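Local coordinates for protein polyketide synthase (Synechococcus sp., PDB 4GOX) that probably transfers a sulfo group from PAPS to a polyketide intermediate during olefin synthesis, as the sulfotransferase domain of an olefin synthase, at residues A[188-193]-A[292-297]. Residues are numbered along the deposited sequence; the frame is centred on the assembly and turned at random.
Sequences IWRTSN and IQLAET
Leu294 meets segment 188-193 with one methyl, CD2, which settles among Trp189, Arg190 and Asn193, an example of a helix-helix contact that is apolar at its centre, with no hydrogen bond between segments 188-193 and 292-297. Leu294 CG stands anti to the backbone N (chi1 -177°), and from there its CD2 reaches Asn193 CB at 3.7 Å, the carbonyl O of Arg190 at 3.4 Å and, more loosely, Arg190 CG. The second element is the indole of Trp189, whose chi1 of -178° extends its six-membered end to the other helix: Trp189 CZ3 lies 3.9 Å from Leu294 CD2, oblique to the ring. Ala295 is met at the ring edge, near its plane, where Trp189 CH2 lies 3.8 Å from Ala295 CA and also touches Ala295 CB. Asn193 ND2 sits above one indole face, 3.1 Å from Trp189 NE1; both are donors, so each looks elsewhere. NE1 gives its hydrogen to the carbonyl O of Arg156, and ND2 makes a weak, bent bond to Trp189 O. Replacing Trp189 by an alanine is likely to open a gap beside Leu294 and Ala295 and leave Arg156 O without its indole donor. The segment axes approach to 10.4 Å at 56°. Arg190 adds a polar link at the margin through NH1 to Thr291 OG1. The contact thus joins helix 181-202 to the C-terminal helix 289-297, with Pro158 of helix 158-167 touching both Trp189 and Ala295, the Trp189 side chain about 10 Å from the bound adenosine-3'-5'-diphosphate, and Asn193 OD1 bonded to His153 of strand 149-155 in the parallel sheet.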
ATOM      1  N   ILE A 188       8.347  13.318   3.451  1.00 38.82           N
ATOM      2  CA  ILE A 188       7.861  11.977   3.158  1.00 38.43           C
ATOM      3  C   ILE A 188       6.610  12.018   2.273  1.00 39.53           C
ATOM      4  O   ILE A 188       6.565  11.297   1.283  1.00 37.91           O
ATOM      5  CB  ILE A 188       7.671  11.116   4.441  1.00 43.72           C
ATOM      6  CG1 ILE A 188       9.048  10.819   5.098  1.00 46.66           C
ATOM      7  CG2 ILE A 188       6.981   9.785   4.096  1.00 44.86           C
ATOM      8  CD1 ILE A 188       8.934  10.111   6.460  1.00 55.22           C
ATOM      9  N   TRP A 189       5.645  12.913   2.567  1.00 35.76           N
ATOM     10  CA  TRP A 189       4.451  13.043   1.726  1.00 34.22           C
ATOM     11  C   TRP A 189       4.849  13.464   0.303  1.00 36.42           C
ATOM     12  O   TRP A 189       4.359  12.915  -0.693  1.00 33.39           O
ATOM     13  CB  TRP A 189       3.500  14.109   2.316  1.00 33.78           C
ATOM     14  CG  TRP A 189       2.234  14.253   1.525  1.00 32.81           C
ATOM     15  CD1 TRP A 189       1.093  13.521   1.660  1.00 34.71           C
ATOM     16  CD2 TRP A 189       2.007  15.161   0.449  1.00 32.83           C
ATOM     17  NE1 TRP A 189       0.148  13.950   0.753  1.00 33.60           N
ATOM     18  CE2 TRP A 189       0.675  14.967   0.008  1.00 34.99           C
ATOM     19  CE3 TRP A 189       2.776  16.190  -0.141  1.00 34.25           C
ATOM     20  CZ2 TRP A 189       0.132  15.681  -1.063  1.00 33.51           C
ATOM     21  CZ3 TRP A 189       2.236  16.895  -1.203  1.00 36.00           C
ATOM     22  CH2 TRP A 189       0.927  16.650  -1.642  1.00 36.65           C
ATOM     23  N   ARG A 190       5.734  14.456   0.218  1.00 34.46           N
ATOM     24  CA  ARG A 190       6.164  15.004  -1.052  1.00 34.82           C
ATOM     25  C   ARG A 190       6.962  13.961  -1.847  1.00 39.31           C
ATOM     26  O   ARG A 190       6.648  13.713  -3.007  1.00 37.70           O
ATOM     27  CB  ARG A 190       6.970  16.288  -0.818  1.00 34.92           C
ATOM     28  CG  ARG A 190       7.389  17.022  -2.091  1.00 37.40           C
ATOM     29  CD  ARG A 190       8.231  18.237  -1.787  1.00 40.67           C
ATOM     30  NE  ARG A 190       9.495  17.876  -1.147  1.00 39.67           N
ATOM     31  CZ  ARG A 190       9.844  18.244   0.077  1.00 51.25           C
ATOM     32  NH1 ARG A 190       9.049  19.031   0.792  1.00 41.62           N
ATOM     33  NH2 ARG A 190      10.994  17.843   0.592  1.00 39.23           N
ATOM     34  N   THR A 191       7.989  13.363  -1.224  1.00 38.94           N
ATOM     35  CA  THR A 191       8.848  12.355  -1.859  1.00 39.36           C
ATOM     36  C   THR A 191       8.019  11.201  -2.432  1.00 39.21           C
ATOM     37  O   THR A 191       8.152  10.889  -3.617  1.00 36.05           O
ATOM     38  CB  THR A 191       9.912  11.869  -0.864  1.00 47.06           C
ATOM     39  OG1 THR A 191      10.642  13.017  -0.412  1.00 49.07           O
ATOM     40  CG2 THR A 191      10.839  10.804  -1.459  1.00 41.59           C
ATOM     41  N   SER A 192       7.156  10.600  -1.594  1.00 35.66           N
ATOM     42  CA  SER A 192       6.306   9.470  -1.993  1.00 35.01           C
ATOM     43  C   SER A 192       5.393   9.837  -3.139  1.00 36.23           C
ATOM     44  O   SER A 192       5.349   9.120  -4.135  1.00 35.83           O
ATOM     45  CB  SER A 192       5.445   8.981  -0.825  1.00 36.55           C
ATOM     46  OG  SER A 192       6.318   8.490   0.166  1.00 52.81           O
ATOM     47  N   ASN A 193       4.634  10.922  -2.970  1.00 31.49           N
ATOM     48  CA  ASN A 193       3.675  11.337  -3.960  1.00 31.95           C
ATOM     49  C   ASN A 193       4.305  11.672  -5.271  1.00 36.50           C
ATOM     50  O   ASN A 193       3.782  11.252  -6.296  1.00 36.03           O
ATOM     51  CB  ASN A 193       2.723  12.397  -3.421  1.00 34.08           C
ATOM     52  CG  ASN A 193       1.718  11.760  -2.496  1.00 44.64           C
ATOM     53  OD1 ASN A 193       1.029  10.826  -2.882  1.00 32.52           O
ATOM     54  ND2 ASN A 193       1.718  12.126  -1.219  1.00 34.78           N
ATOM     55  N   ILE A 292       3.628  22.541  -2.342  1.00 46.52           N
ATOM     56  CA  ILE A 292       2.435  23.268  -2.781  1.00 48.95           C
ATOM     57  C   ILE A 292       2.102  22.888  -4.228  1.00 51.37           C
ATOM     58  O   ILE A 292       0.962  22.502  -4.486  1.00 49.15           O
ATOM     59  CB  ILE A 292       2.587  24.794  -2.563  1.00 55.96           C
ATOM     60  CG1 ILE A 292       2.686  25.131  -1.061  1.00 57.94           C
ATOM     61  CG2 ILE A 292       1.444  25.579  -3.225  1.00 59.04           C
ATOM     62  CD1 ILE A 292       3.329  26.516  -0.764  1.00 68.81           C
ATOM     63  N   GLN A 293       3.099  22.954  -5.149  1.00 47.59           N
ATOM     64  CA  GLN A 293       2.908  22.588  -6.558  1.00 47.53           C
ATOM     65  C   GLN A 293       2.345  21.140  -6.678  1.00 48.99           C
ATOM     66  O   GLN A 293       1.356  20.915  -7.377  1.00 49.25           O
ATOM     67  CB  GLN A 293       4.201  22.795  -7.388  1.00 49.84           C
ATOM     68  CG  GLN A 293       4.715  24.261  -7.371  1.00 59.52           C
ATOM     69  CD  GLN A 293       5.892  24.672  -8.275  1.00 77.00           C
ATOM     70  OE1 GLN A 293       6.213  25.865  -8.384  1.00 72.33           O
ATOM     71  NE2 GLN A 293       6.556  23.741  -8.944  1.00 55.12           N
ATOM     72  N   LEU A 294       2.911  20.200  -5.927  1.00 42.97           N
ATOM     73  CA  LEU A 294       2.467  18.813  -5.951  1.00 41.40           C
ATOM     74  C   LEU A 294       1.015  18.652  -5.446  1.00 45.21           C
ATOM     75  O   LEU A 294       0.218  17.967  -6.093  1.00 43.43           O
ATOM     76  CB  LEU A 294       3.438  17.921  -5.188  1.00 38.84           C
ATOM     77  CG  LEU A 294       3.165  16.412  -5.174  1.00 40.50           C
ATOM     78  CD1 LEU A 294       3.140  15.801  -6.611  1.00 39.21           C
ATOM     79  CD2 LEU A 294       4.190  15.710  -4.313  1.00 37.19           C
ATOM     80  N   ALA A 295       0.669  19.349  -4.352  1.00 43.61           N
ATOM     81  CA  ALA A 295      -0.671  19.336  -3.760  1.00 45.34           C
ATOM     82  C   ALA A 295      -1.702  19.934  -4.756  1.00 49.96           C
ATOM     83  O   ALA A 295      -2.796  19.401  -4.899  1.00 48.82           O
ATOM     84  CB  ALA A 295      -0.670  20.124  -2.450  1.00 47.73           C
ATOM     85  N   GLU A 296      -1.305  20.968  -5.511  1.00 47.60           N
ATOM     86  CA  GLU A 296      -2.149  21.591  -6.534  1.00 49.71           C
ATOM     87  C   GLU A 296      -2.404  20.594  -7.673  1.00 55.52           C
ATOM     88  O   GLU A 296      -3.482  20.600  -8.234  1.00 58.58           O
ATOM     89  CB  GLU A 296      -1.513  22.899  -7.071  1.00 53.51           C
ATOM     90  CG  GLU A 296      -1.482  24.015  -6.034  1.00 65.61           C
ATOM     91  CD  GLU A 296      -0.876  25.351  -6.437  1.00 94.14           C
ATOM     92  OE1 GLU A 296       0.046  25.380  -7.290  1.00 78.64           O
ATOM     93  OE2 GLU A 296      -1.293  26.374  -5.846  1.00 97.89           O
ATOM     94  N   THR A 297      -1.436  19.723  -7.992  1.00 51.41           N
ATOM     95  CA  THR A 297      -1.582  18.682  -9.024  1.00 52.60           C
ATOM     96  C   THR A 297      -2.773  17.761  -8.657  1.00 58.34           C
ATOM     97  O   THR A 297      -3.464  17.264  -9.551  1.00 60.48           O
ATOM     98  CB  THR A 297      -0.247  17.913  -9.150  1.00 61.25           C
ATOM     99  OG1 THR A 297       0.698  18.767  -9.788  1.00 60.46           O
ATOM    100  CG2 THR A 297      -0.356  16.603  -9.919  1.00 60.43           C
TER